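Local coordinates for putative outer membrane protein (LpxR) (Salmonella typhimurium, PDB 3FID) that probably removes acyl chains from lipid A as a deacylase of the bacterial outer membrane, at residues 3-8 against 37-42; 102-107 against 144-149; 79-84 against 131-136; 138-143 against 172-177. All coordinates share one frame; numbering follows the deposited sequence.

In the fold
From the N terminus, contact 1 closes first, bringing strand 33-44 back against strand 2-9 around two short helices. Contact 3 opens next, at 79-84. Before it closes at 131-136, contact 2 has opened at 102-107, so these two cross; they share the zinc ion held by H84 and D104. Contact 4 opens at 138-143 before contact 2 closes at 144-149, so this pair crosses as well; contact 4 closes last, at 172-177, round the hairpin of strands 140-157 and 160-173. Contacts 1, 2 and 4 join neighbouring barrel strands, whereas contact 3 secures the loop after helix 114-125 to the start of strand 80-94. F82 of contact 3 packs on L175 and F176 of contact 4.

Contact 1: 3-8 against 37-42; sequences LAISVA and LFLGYS. With ZN (zinc ion), chain D.
L37 begins the pairing on the surface, its CD1 lying 3.9 Å from V7 CG2; an apolar branched residue suits a position that may face lipid. F38 turns to the buried side, where its CB is 4.2 Å from S6 CB. The backbone here is held by the nearly straight bond from S6 N to F38 O (2.9 Å), and the return bond from F38 N to S6 O is weak. Beyond the contact the F38 ring meets that of H54, a zinc ligand, while the hydroxyl of S6 is taken up by D291. L39 returns to the surface and runs alongside I5, both side chains pointing the same way. Their CD1 atoms come closer than normal packing allows, so the exact placement of these methyls is doubtful.

An inward row of small A4, S6 and G40 with the aromatic F38, set against an apolar outward row of L3, I5, V7, L37 and L39, is the pattern of a transmembrane β-barrel wall, in which strands 2-9 and 33-44 are antiparallel neighbours. G40 and A4 form a hydrogen-bonded pair: A4 N reaches G40 O at 2.9 Å and G40 N reaches A4 O at 3.0 Å. Glycine fits because any CB would run into F38 CE1. Y41 then points back to the surface. With CG anti to the backbone N (chi1 175°), its side chain crosses that of L3 at about a right angle, CD2 lying 4.1 Å from L3 CD2, and Y41 OH binds a zinc ion at 2.3 Å together with S1 and H43.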
loop_
_atom_site.group_PDB
_atom_site.type_symbol
_atom_site.label_atom_id
_atom_site.label_comp_id
_atom_site.label_asym_id
_atom_site.label_seq_id
_atom_site.Cartn_x
_atom_site.Cartn_y
_atom_site.Cartn_z
ATOM N N LEU A 3 -1.549 -15.692 -7.573
ATOM C CA LEU A 3 -1.922 -14.657 -8.525
ATOM C C LEU A 3 -2.971 -13.797 -7.783
ATOM O O LEU A 3 -3.952 -14.332 -7.255
ATOM C CB LEU A 3 -2.531 -15.336 -9.760
ATOM C CG LEU A 3 -2.964 -14.666 -11.070
ATOM C CD1 LEU A 3 -4.054 -13.640 -10.830
ATOM C CD2 LEU A 3 -1.797 -14.049 -11.797
ATOM N N ALA A 4 -2.739 -12.489 -7.708
ATOM C CA ALA A 4 -3.588 -11.643 -6.872
ATOM C C ALA A 4 -4.058 -10.392 -7.572
ATOM O O ALA A 4 -3.323 -9.823 -8.380
ATOM C CB ALA A 4 -2.851 -11.263 -5.572
ATOM N N ILE A 5 -5.271 -9.973 -7.229
ATOM C CA ILE A 5 -5.828 -8.679 -7.645
ATOM C C ILE A 5 -6.101 -7.918 -6.353
ATOM O O ILE A 5 -6.729 -8.459 -5.446
ATOM C CB ILE A 5 -7.210 -8.866 -8.328
ATOM C CG1 ILE A 5 -7.139 -10.016 -9.347
ATOM C CG2 ILE A 5 -7.723 -7.516 -8.937
ATOM C CD1 ILE A 5 -7.029 -9.588 -10.805
ATOM N N SER A 6 -5.680 -6.662 -6.274
ATOM C CA SER A 6 -5.980 -5.893 -5.067
ATOM C C SER A 6 -6.523 -4.511 -5.436
ATOM O O SER A 6 -5.983 -3.844 -6.323
ATOM C CB SER A 6 -4.759 -5.786 -4.157
ATOM O OG SER A 6 -5.061 -5.009 -2.973
ATOM N N VAL A 7 -7.597 -4.122 -4.767
ATOM C CA VAL A 7 -8.245 -2.817 -4.973
ATOM C C VAL A 7 -8.152 -2.036 -3.638
ATOM O O VAL A 7 -8.565 -2.551 -2.585
ATOM C CB VAL A 7 -9.716 -3.016 -5.444
ATOM C CG1 VAL A 7 -10.506 -1.688 -5.526
ATOM C CG2 VAL A 7 -9.759 -3.747 -6.819
ATOM N N ALA A 8 -7.608 -0.818 -3.685
ATOM C CA ALA A 8 -7.585 0.080 -2.507
ATOM C C ALA A 8 -8.553 1.225 -2.756
ATOM O O ALA A 8 -8.669 1.696 -3.885
ATOM C CB ALA A 8 -6.213 0.621 -2.257
ATOM N N LEU A 37 -5.057 0.076 -7.793
ATOM C CA LEU A 37 -5.258 -1.203 -8.516
ATOM C C LEU A 37 -3.905 -1.883 -8.621
ATOM O O LEU A 37 -2.898 -1.229 -8.931
ATOM C CB LEU A 37 -5.817 -0.990 -9.926
ATOM C CG LEU A 37 -6.322 -2.308 -10.591
ATOM C CD1 LEU A 37 -7.254 -3.133 -9.689
ATOM C CD2 LEU A 37 -7.037 -2.043 -11.928
ATOM N N PHE A 38 -3.886 -3.188 -8.378
ATOM C CA PHE A 38 -2.642 -3.962 -8.350
ATOM C C PHE A 38 -2.963 -5.368 -8.863
ATOM O O PHE A 38 -3.967 -5.959 -8.474
ATOM C CB PHE A 38 -2.097 -3.990 -6.888
ATOM C CG PHE A 38 -0.953 -4.955 -6.646
ATOM C CD1 PHE A 38 -1.200 -6.311 -6.493
ATOM C CD2 PHE A 38 0.360 -4.488 -6.481
ATOM C CE1 PHE A 38 -0.161 -7.224 -6.245
ATOM C CE2 PHE A 38 1.435 -5.386 -6.220
ATOM C CZ PHE A 38 1.155 -6.774 -6.111
ATOM N N LEU A 39 -2.113 -5.873 -9.749
ATOM C CA LEU A 39 -2.195 -7.254 -10.230
ATOM C C LEU A 39 -0.802 -7.818 -10.078
ATOM O O LEU A 39 0.196 -7.183 -10.475
ATOM C CB LEU A 39 -2.682 -7.280 -11.689
ATOM C CG LEU A 39 -2.922 -8.608 -12.424
ATOM C CD1 LEU A 39 -3.925 -9.527 -11.719
ATOM C CD2 LEU A 39 -3.379 -8.349 -13.870
ATOM N N GLY A 40 -0.699 -8.980 -9.443
ATOM C CA GLY A 40 0.622 -9.531 -9.160
ATOM C C GLY A 40 0.660 -11.050 -9.283
ATOM O O GLY A 40 -0.359 -11.718 -9.191
ATOM N N TYR A 41 1.860 -11.571 -9.519
ATOM C CA TYR A 41 2.080 -13.013 -9.586
ATOM C C TYR A 41 3.327 -13.348 -8.797
ATOM O O TYR A 41 4.346 -12.683 -8.968
ATOM C CB TYR A 41 2.265 -13.473 -11.037
ATOM C CG TYR A 41 2.606 -14.955 -11.138
ATOM C CD1 TYR A 41 3.883 -15.385 -11.544
ATOM C CD2 TYR A 41 1.657 -15.911 -10.794
ATOM C CE1 TYR A 41 4.175 -16.744 -11.617
ATOM C CE2 TYR A 41 1.943 -17.250 -10.840
ATOM C CZ TYR A 41 3.193 -17.662 -11.267
ATOM O OH TYR A 41 3.406 -19.010 -11.336
ATOM N N SER A 42 3.225 -14.373 -7.940
ATOM C CA SER A 42 4.328 -14.864 -7.140
ATOM C C SER A 42 4.603 -16.310 -7.507
ATOM O O SER A 42 3.702 -17.115 -7.538
ATOM C CB SER A 42 3.961 -14.812 -5.661
ATOM O OG SER A 42 4.408 -13.595 -5.091
HETATM ZN ZN ZN D . 4.255 -20.598 -9.911
#

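Contact 2: 102-107 against 144-149; sequences GTDIGV and TAKGMV. With ZN (zinc ion), chain E.
The carboxylate of D104 is the flat group at the centre of this contact. K146 NZ comes to D104 OD2 from above the carboxylate plane, 58° out of it, and makes a salt bridge at 3.2 Å, while the other oxygen, OD1, binds a zinc ion. The lysine chain first extends and then bends at chi3 (-81°), which carries its ammonium group over the aspartate. K146 NZ also donates to a water at 2.9 Å, and that water lies 2.8 Å from D104 OD2. T144 stands side by side with D104, its OG1 3.1 Å from D104 CB. A second water, 2.7 Å from T144 OG1, donates a weak bond to D104 OD1, so threonine supplies a short polar group beside the carboxylate.

The backbones pair beneath. G102 and K146 form one hydrogen-bonded pair, with K146 N to G102 O at 2.8 Å. D104 and T144 form another, with D104 N to T144 O at 3.0 Å. Glycine suits position 102 because a side chain there would crowd K146 CE. T103 and A145, the non-hydrogen-bonded pair between them, are small residues turned to the opposite face, where T103 CG2 rests 3.5 Å from T144 O. Antiparallel neighbours in the barrel wall, strands 97-108 and 140-157 thus set D104 into a zinc site on the inward face, completed by H54, H84 and a water.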
loop_
_atom_site.group_PDB
_atom_site.type_symbol
_atom_site.label_atom_id
_atom_site.label_comp_id
_atom_site.label_asym_id
_atom_site.label_seq_id
_atom_site.Cartn_x
_atom_site.Cartn_y
_atom_site.Cartn_z
ATOM N N GLY A 102 13.561 -5.834 -3.835
ATOM C CA GLY A 102 12.781 -5.562 -5.040
ATOM C C GLY A 102 13.202 -4.302 -5.770
ATOM O O GLY A 102 13.827 -3.403 -5.192
ATOM N N THR A 103 12.859 -4.245 -7.053
ATOM C CA THR A 103 13.068 -3.036 -7.857
ATOM C C THR A 103 11.844 -2.771 -8.716
ATOM O O THR A 103 11.369 -3.694 -9.381
ATOM C CB THR A 103 14.310 -3.166 -8.766
ATOM O OG1 THR A 103 15.458 -3.464 -7.962
ATOM C CG2 THR A 103 14.578 -1.855 -9.516
ATOM N N ASP A 104 11.336 -1.526 -8.676
ATOM C CA ASP A 104 10.274 -1.043 -9.575
ATOM C C ASP A 104 10.841 -0.077 -10.598
ATOM O O ASP A 104 11.805 0.626 -10.313
ATOM C CB ASP A 104 9.181 -0.254 -8.813
ATOM C CG ASP A 104 8.095 -1.142 -8.264
ATOM O OD1 ASP A 104 6.935 -0.683 -8.152
ATOM O OD2 ASP A 104 8.399 -2.324 -7.957
ATOM N N ILE A 105 10.212 -0.028 -11.765
ATOM C CA ILE A 105 10.322 1.139 -12.617
ATOM C C ILE A 105 8.941 1.761 -12.678
ATOM O O ILE A 105 7.922 1.074 -12.611
ATOM C CB ILE A 105 10.849 0.788 -14.027
ATOM C CG1 ILE A 105 10.053 -0.383 -14.622
ATOM C CG2 ILE A 105 12.355 0.493 -13.920
ATOM C CD1 ILE A 105 10.548 -0.885 -16.033
ATOM N N GLY A 106 8.899 3.076 -12.740
ATOM C CA GLY A 106 7.625 3.719 -12.899
ATOM C C GLY A 106 7.697 5.198 -13.183
ATOM O O GLY A 106 8.780 5.774 -13.457
ATOM N N VAL A 107 6.522 5.805 -13.096
ATOM C CA VAL A 107 6.343 7.245 -13.356
ATOM C C VAL A 107 5.307 7.830 -12.391
ATOM O O VAL A 107 4.304 7.178 -12.063
ATOM C CB VAL A 107 5.963 7.568 -14.844
ATOM C CG1 VAL A 107 4.692 6.799 -15.316
ATOM C CG2 VAL A 107 5.843 9.124 -15.077
ATOM N N THR A 144 12.303 2.514 -7.982
ATOM C CA THR A 144 12.397 2.343 -6.542
ATOM C C THR A 144 13.242 1.096 -6.290
ATOM O O THR A 144 13.139 0.135 -7.030
ATOM C CB THR A 144 10.998 2.261 -5.815
ATOM O OG1 THR A 144 10.282 1.066 -6.212
ATOM C CG2 THR A 144 10.158 3.470 -6.169
ATOM N N ALA A 145 14.114 1.158 -5.287
ATOM C CA ALA A 145 14.868 0.003 -4.799
ATOM C C ALA A 145 14.330 -0.253 -3.404
ATOM O O ALA A 145 14.280 0.667 -2.594
ATOM C CB ALA A 145 16.366 0.338 -4.734
ATOM N N LYS A 146 13.916 -1.490 -3.140
ATOM C CA LYS A 146 13.160 -1.809 -1.923
ATOM C C LYS A 146 13.797 -2.962 -1.171
ATOM O O LYS A 146 14.273 -3.926 -1.772
ATOM C CB LYS A 146 11.718 -2.193 -2.285
ATOM C CG LYS A 146 10.930 -1.071 -2.972
ATOM C CD LYS A 146 9.538 -1.515 -3.323
ATOM C CE LYS A 146 9.524 -2.315 -4.597
ATOM N NZ LYS A 146 8.165 -2.873 -4.830
ATOM N N GLY A 147 13.771 -2.899 0.149
ATOM C CA GLY A 147 14.283 -4.039 0.916
ATOM C C GLY A 147 13.565 -4.120 2.240
ATOM O O GLY A 147 13.144 -3.092 2.782
ATOM N N MET A 148 13.419 -5.347 2.748
ATOM C CA MET A 148 12.843 -5.565 4.071
ATOM C C MET A 148 13.565 -6.716 4.758
ATOM O O MET A 148 13.924 -7.702 4.114
ATOM C CB MET A 148 11.348 -5.865 3.968
ATOM C CG MET A 148 10.651 -5.973 5.317
ATOM S SD MET A 148 8.938 -6.459 5.134
ATOM C CE MET A 148 9.185 -8.214 5.448
ATOM N N VAL A 149 13.813 -6.566 6.056
ATOM C CA VAL A 149 14.178 -7.720 6.879
ATOM C C VAL A 149 13.316 -7.791 8.126
ATOM O O VAL A 149 13.061 -6.781 8.769
ATOM C CB VAL A 149 15.693 -7.754 7.231
ATOM C CG1 VAL A 149 16.108 -6.531 7.996
ATOM C CG2 VAL A 149 16.027 -9.019 8.038
HETATM ZN ZN ZN E . 5.378 -1.366 -7.616
HETATM O O HOH W 1 9.303 -4.668 -6.795
HETATM O O HOH W 2 7.654 1.036 -5.713
HETATM O O HOH W 3 5.420 -1.241 -5.353
#

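Contact 3: 79-84 against 131-136; sequences FSAFLH and PAWQDQ. With ZN (zinc ion), chain E.
A short 3-10 turn, 131-134, in the loop after helix 114-125 packs onto the beginning of barrel strand 80-94, with F79 laid against W133. F79 CB sits over the six-membered ring of the indole, 3.7 Å from its centroid and only 12° off the normal, a CH-pi contact. The phenyl ring continues over the same indole towards the pyrrole part, where F79 CD1 is 3.4 Å from W133 CE2. The two rings meet obliquely, their planes inclined at 31°. With CG anti to its own carbonyl carbon (chi1 -80°), F79 also brings CD2 to 3.8 Å from A132 CB, a methyl small enough to fit beside the ring.

The contact thus joins a loop to the rim of the barrel at F79, just before strand 80-94 begins. The indole suits this buried place because it offers a broad apolar face and one donor, and W133 NE1 is taken by Q118 of helix 114-125. Its far corner, CH2, lies 3.5 Å from S80 O. One water satisfies several backbone groups at once: it accepts from F79 N at 3.0 Å, donates to A132 O at 2.8 Å and makes a weak bond to D135 O. Beside it Q136 CA makes a CH...O approach to F79 O (3.2 Å). Further along the strand, H84 ND1 binds zinc, and its ring lies over the face of F82.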
loop_
_atom_site.group_PDB
_atom_site.type_symbol
_atom_site.label_atom_id
_atom_site.label_comp_id
_atom_site.label_asym_id
_atom_site.label_seq_id
_atom_site.Cartn_x
_atom_site.Cartn_y
_atom_site.Cartn_z
ATOM N N PHE A 79 -3.446 16.669 -7.084
ATOM C CA PHE A 79 -3.723 15.393 -7.758
ATOM C C PHE A 79 -2.404 14.803 -8.318
ATOM O O PHE A 79 -1.554 15.522 -8.873
ATOM C CB PHE A 79 -4.780 15.556 -8.866
ATOM C CG PHE A 79 -6.212 15.597 -8.357
ATOM C CD1 PHE A 79 -6.876 14.420 -7.980
ATOM C CD2 PHE A 79 -6.896 16.802 -8.265
ATOM C CE1 PHE A 79 -8.204 14.459 -7.498
ATOM C CE2 PHE A 79 -8.233 16.876 -7.798
ATOM C CZ PHE A 79 -8.895 15.719 -7.411
ATOM N N SER A 80 -2.219 13.497 -8.155
ATOM C CA SER A 80 -1.096 12.792 -8.787
ATOM C C SER A 80 -1.407 11.298 -8.954
ATOM O O SER A 80 -2.342 10.778 -8.367
ATOM C CB SER A 80 0.225 12.973 -8.000
ATOM O OG SER A 80 0.174 12.289 -6.748
ATOM N N ALA A 81 -0.620 10.619 -9.772
ATOM C CA ALA A 81 -0.694 9.156 -9.815
ATOM C C ALA A 81 0.681 8.541 -10.026
ATOM O O ALA A 81 1.590 9.164 -10.584
ATOM C CB ALA A 81 -1.701 8.670 -10.891
ATOM N N PHE A 82 0.815 7.315 -9.544
ATOM C CA PHE A 82 2.053 6.562 -9.598
ATOM C C PHE A 82 1.714 5.250 -10.322
ATOM O O PHE A 82 0.907 4.476 -9.843
ATOM C CB PHE A 82 2.493 6.313 -8.150
ATOM C CG PHE A 82 3.708 5.418 -8.001
ATOM C CD1 PHE A 82 4.746 5.435 -8.932
ATOM C CD2 PHE A 82 3.821 4.615 -6.867
ATOM C CE1 PHE A 82 5.888 4.655 -8.739
ATOM C CE2 PHE A 82 4.947 3.809 -6.669
ATOM C CZ PHE A 82 5.980 3.834 -7.614
ATOM N N LEU A 83 2.315 5.037 -11.488
ATOM C CA LEU A 83 2.104 3.810 -12.281
ATOM C C LEU A 83 3.410 3.026 -12.255
ATOM O O LEU A 83 4.461 3.581 -12.533
ATOM C CB LEU A 83 1.778 4.179 -13.726
ATOM C CG LEU A 83 1.590 3.023 -14.718
ATOM C CD1 LEU A 83 0.278 2.192 -14.495
ATOM C CD2 LEU A 83 1.590 3.709 -16.084
ATOM N N HIS A 84 3.362 1.752 -11.880
ATOM C CA HIS A 84 4.630 1.062 -11.594
ATOM C C HIS A 84 4.581 -0.422 -11.892
ATOM O O HIS A 84 3.526 -1.024 -11.907
ATOM C CB HIS A 84 5.109 1.319 -10.155
ATOM C CG HIS A 84 4.040 1.167 -9.104
ATOM N ND1 HIS A 84 4.078 0.191 -8.133
ATOM C CD2 HIS A 84 2.927 1.895 -8.857
ATOM C CE1 HIS A 84 3.034 0.331 -7.331
ATOM N NE2 HIS A 84 2.309 1.344 -7.766
ATOM N N PRO A 131 -11.709 18.974 -11.867
ATOM C CA PRO A 131 -10.923 19.751 -12.838
ATOM C C PRO A 131 -9.439 19.938 -12.494
ATOM O O PRO A 131 -8.644 20.144 -13.397
ATOM C CB PRO A 131 -11.669 21.106 -12.904
ATOM C CG PRO A 131 -12.381 21.196 -11.567
ATOM C CD PRO A 131 -12.794 19.777 -11.251
ATOM N N ALA A 132 -9.068 19.845 -11.216
ATOM C CA ALA A 132 -7.664 20.107 -10.807
ATOM C C ALA A 132 -6.673 19.051 -11.272
ATOM O O ALA A 132 -5.476 19.171 -11.031
ATOM C CB ALA A 132 -7.543 20.370 -9.293
ATOM N N TRP A 133 -7.166 18.015 -11.959
ATOM C CA TRP A 133 -6.276 17.105 -12.671
ATOM C C TRP A 133 -5.426 17.856 -13.715
ATOM O O TRP A 133 -4.352 17.418 -14.043
ATOM C CB TRP A 133 -7.068 15.951 -13.313
ATOM C CG TRP A 133 -7.287 14.799 -12.382
ATOM C CD1 TRP A 133 -8.484 14.370 -11.849
ATOM C CD2 TRP A 133 -6.281 13.897 -11.895
ATOM N NE1 TRP A 133 -8.274 13.261 -11.049
ATOM C CE2 TRP A 133 -6.936 12.949 -11.059
ATOM C CE3 TRP A 133 -4.899 13.790 -12.095
ATOM C CZ2 TRP A 133 -6.244 11.901 -10.404
ATOM C CZ3 TRP A 133 -4.203 12.758 -11.439
ATOM C CH2 TRP A 133 -4.888 11.832 -10.584
ATOM N N GLN A 134 -5.906 19.007 -14.211
ATOM C CA GLN A 134 -5.137 19.844 -15.149
ATOM C C GLN A 134 -3.886 20.397 -14.476
ATOM O O GLN A 134 -2.911 20.719 -15.145
ATOM C CB GLN A 134 -6.007 21.008 -15.734
ATOM C CG GLN A 134 -6.509 22.027 -14.720
ATOM C CD GLN A 134 -7.505 23.068 -15.295
ATOM O OE1 GLN A 134 -7.395 23.487 -16.462
ATOM N NE2 GLN A 134 -8.460 23.500 -14.467
ATOM N N ASP A 135 -3.944 20.535 -13.151
ATOM C CA ASP A 135 -2.817 21.057 -12.374
ATOM C C ASP A 135 -2.123 19.945 -11.556
ATOM O O ASP A 135 -1.552 20.197 -10.490
ATOM C CB ASP A 135 -3.315 22.229 -11.487
ATOM C CG ASP A 135 -2.187 23.102 -10.975
ATOM O OD1 ASP A 135 -1.129 23.181 -11.640
ATOM O OD2 ASP A 135 -2.384 23.732 -9.912
ATOM N N GLN A 136 -2.186 18.699 -12.054
ATOM C CA GLN A 136 -1.530 17.559 -11.380
ATOM C C GLN A 136 -0.007 17.687 -11.315
ATOM O O GLN A 136 0.578 18.520 -12.007
ATOM C CB GLN A 136 -1.958 16.228 -12.036
ATOM C CG GLN A 136 -1.423 15.949 -13.467
ATOM C CD GLN A 136 -1.908 14.597 -13.969
ATOM O OE1 GLN A 136 -1.614 13.580 -13.364
ATOM N NE2 GLN A 136 -2.672 14.590 -15.065
HETATM ZN ZN ZN E . 5.378 -1.366 -7.616
HETATM O O HOH W 4 -3.840 19.134 -8.751
HETATM O O HOH W 3 5.420 -1.241 -5.353
#

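Contact 4: 138-143 against 172-177; sequences ENRYGY and GGNLFQ
R140 NH1 donates to N174 O at 2.9 Å, an approach lying both in the guanidinium plane and in the carbonyl plane, and N174 takes part in all three hydrogen bonds that join the segments directly. The side-chain amide of N174 both gives and takes. Its ND2 gives a hydrogen to Y141 O at 2.9 Å, and its OD1 takes one from Y143 N at 3.2 Å, so a single asparagine satisfies an acceptor and a donor on either side of G142. Chi1 of 63° places the amide there, directly against G142 CA, 3.1 Å from OD1, where any side chain would collide.

Y143 O is reached by a water at 2.8 Å, which in turn accepts from F176 N at 2.8 Å. G173 N is met within its own segment by Q177 OE1, and G173 O by K230. Glycine suits position 173 because, with phi 127° and psi -166°, a CB would press on the preceding carbonyl O and also on Y143 O; its CA packs over the face of the Y143 ring, 3.9 Å from the centroid. L175 fills the apolar side, with CD2 4.0 Å from R140 CG. The connection round 174-175 links antiparallel strands 160-173 and 176-188 and is tied by N174 to the start of neighbouring strand 140-157, as in the β-meander of a barrel.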
loop_
_atom_site.group_PDB
_atom_site.type_symbol
_atom_site.label_atom_id
_atom_site.label_comp_id
_atom_site.label_asym_id
_atom_site.label_seq_id
_atom_site.Cartn_x
_atom_site.Cartn_y
_atom_site.Cartn_z
ATOM N N GLU A 138 3.699 17.070 -12.245
ATOM C CA GLU A 138 4.331 16.823 -13.550
ATOM C C GLU A 138 5.201 15.561 -13.575
ATOM O O GLU A 138 5.657 15.091 -12.515
ATOM C CB GLU A 138 5.197 18.018 -13.920
ATOM C CG GLU A 138 6.512 18.087 -13.162
ATOM C CD GLU A 138 7.304 19.372 -13.472
ATOM O OE1 GLU A 138 8.297 19.637 -12.773
ATOM O OE2 GLU A 138 6.911 20.112 -14.385
ATOM N N ASN A 139 5.468 15.050 -14.781
ATOM C CA ASN A 139 6.161 13.769 -14.976
ATOM C C ASN A 139 7.548 13.712 -14.343
ATOM O O ASN A 139 8.348 14.649 -14.485
ATOM C CB ASN A 139 6.299 13.423 -16.465
ATOM C CG ASN A 139 4.987 12.993 -17.110
ATOM O OD1 ASN A 139 4.216 12.231 -16.532
ATOM N ND2 ASN A 139 4.733 13.482 -18.336
ATOM N N ARG A 140 7.812 12.612 -13.638
ATOM C CA ARG A 140 9.160 12.189 -13.328
ATOM C C ARG A 140 9.163 10.681 -13.400
ATOM O O ARG A 140 8.367 10.031 -12.736
ATOM C CB ARG A 140 9.652 12.652 -11.961
ATOM C CG ARG A 140 11.062 12.130 -11.704
ATOM C CD ARG A 140 11.599 12.509 -10.371
ATOM N NE ARG A 140 11.831 13.941 -10.242
ATOM C CZ ARG A 140 12.286 14.502 -9.123
ATOM N NH1 ARG A 140 12.558 13.737 -8.052
ATOM N NH2 ARG A 140 12.468 15.814 -9.064
ATOM N N TYR A 141 10.028 10.148 -14.261
ATOM C CA TYR A 141 10.187 8.713 -14.453
ATOM C C TYR A 141 11.265 8.307 -13.505
ATOM O O TYR A 141 12.178 9.096 -13.226
ATOM C CB TYR A 141 10.636 8.412 -15.888
ATOM C CG TYR A 141 9.486 8.330 -16.834
ATOM C CD1 TYR A 141 8.891 7.105 -17.131
ATOM C CD2 TYR A 141 8.964 9.492 -17.429
ATOM C CE1 TYR A 141 7.780 7.023 -17.987
ATOM C CE2 TYR A 141 7.872 9.413 -18.295
ATOM C CZ TYR A 141 7.288 8.172 -18.563
ATOM O OH TYR A 141 6.217 8.101 -19.414
ATOM N N GLY A 142 11.179 7.090 -12.983
ATOM C CA GLY A 142 12.194 6.676 -12.037
ATOM C C GLY A 142 12.119 5.226 -11.650
ATOM O O GLY A 142 11.443 4.429 -12.292
ATOM N N TYR A 143 12.837 4.905 -10.593
ATOM C CA TYR A 143 12.926 3.555 -10.091
ATOM C C TYR A 143 12.764 3.619 -8.569
ATOM O O TYR A 143 13.023 4.670 -7.945
ATOM C CB TYR A 143 14.290 2.971 -10.462
ATOM C CG TYR A 143 15.424 3.562 -9.648
ATOM C CD1 TYR A 143 15.997 4.788 -10.005
ATOM C CD2 TYR A 143 15.916 2.904 -8.508
ATOM C CE1 TYR A 143 17.026 5.347 -9.254
ATOM C CE2 TYR A 143 16.948 3.456 -7.752
ATOM C CZ TYR A 143 17.502 4.674 -8.142
ATOM O OH TYR A 143 18.524 5.241 -7.405
ATOM N N GLY A 172 14.634 3.411 -1.763
ATOM C CA GLY A 172 15.415 4.514 -2.320
ATOM C C GLY A 172 15.121 4.726 -3.792
ATOM O O GLY A 172 14.430 3.918 -4.422
ATOM N N GLY A 173 15.689 5.801 -4.337
ATOM C CA GLY A 173 15.451 6.201 -5.716
ATOM C C GLY A 173 15.003 7.649 -5.803
ATOM O O GLY A 173 15.108 8.402 -4.826
ATOM N N ASN A 174 14.478 8.028 -6.969
ATOM C CA ASN A 174 14.169 9.431 -7.265
ATOM C C ASN A 174 12.683 9.760 -7.154
ATOM O O ASN A 174 12.255 10.886 -7.434
ATOM C CB ASN A 174 14.736 9.837 -8.644
ATOM C CG ASN A 174 14.117 9.045 -9.818
ATOM O OD1 ASN A 174 13.799 7.842 -9.691
ATOM N ND2 ASN A 174 13.998 9.709 -10.987
ATOM N N LEU A 175 11.901 8.782 -6.693
ATOM C CA LEU A 175 10.475 8.995 -6.482
ATOM C C LEU A 175 10.138 8.953 -4.989
ATOM O O LEU A 175 9.531 9.903 -4.476
ATOM C CB LEU A 175 9.650 7.948 -7.245
ATOM C CG LEU A 175 9.923 7.755 -8.739
ATOM C CD1 LEU A 175 8.995 6.731 -9.275
ATOM C CD2 LEU A 175 9.704 9.058 -9.474
ATOM N N PHE A 176 10.524 7.863 -4.311
ATOM C CA PHE A 176 10.355 7.714 -2.850
ATOM C C PHE A 176 11.632 7.206 -2.194
ATOM O O PHE A 176 12.329 6.323 -2.727
ATOM C CB PHE A 176 9.244 6.708 -2.493
ATOM C CG PHE A 176 7.922 6.981 -3.161
ATOM C CD1 PHE A 176 6.976 7.842 -2.575
ATOM C CD2 PHE A 176 7.622 6.372 -4.372
ATOM C CE1 PHE A 176 5.750 8.072 -3.204
ATOM C CE2 PHE A 176 6.410 6.577 -4.990
ATOM C CZ PHE A 176 5.456 7.427 -4.419
ATOM N N GLN A 177 11.894 7.721 -1.001
ATOM C CA GLN A 177 13.064 7.331 -0.256
ATOM C C GLN A 177 12.730 7.453 1.220
ATOM O O GLN A 177 12.301 8.503 1.679
ATOM C CB GLN A 177 14.273 8.178 -0.653
ATOM C CG GLN A 177 15.565 7.715 -0.015
ATOM C CD GLN A 177 16.746 7.973 -0.930
ATOM O OE1 GLN A 177 16.902 7.328 -1.971
ATOM N NE2 GLN A 177 17.550 8.960 -0.575
HETATM O O HOH W 5 12.194 5.975 -5.573
#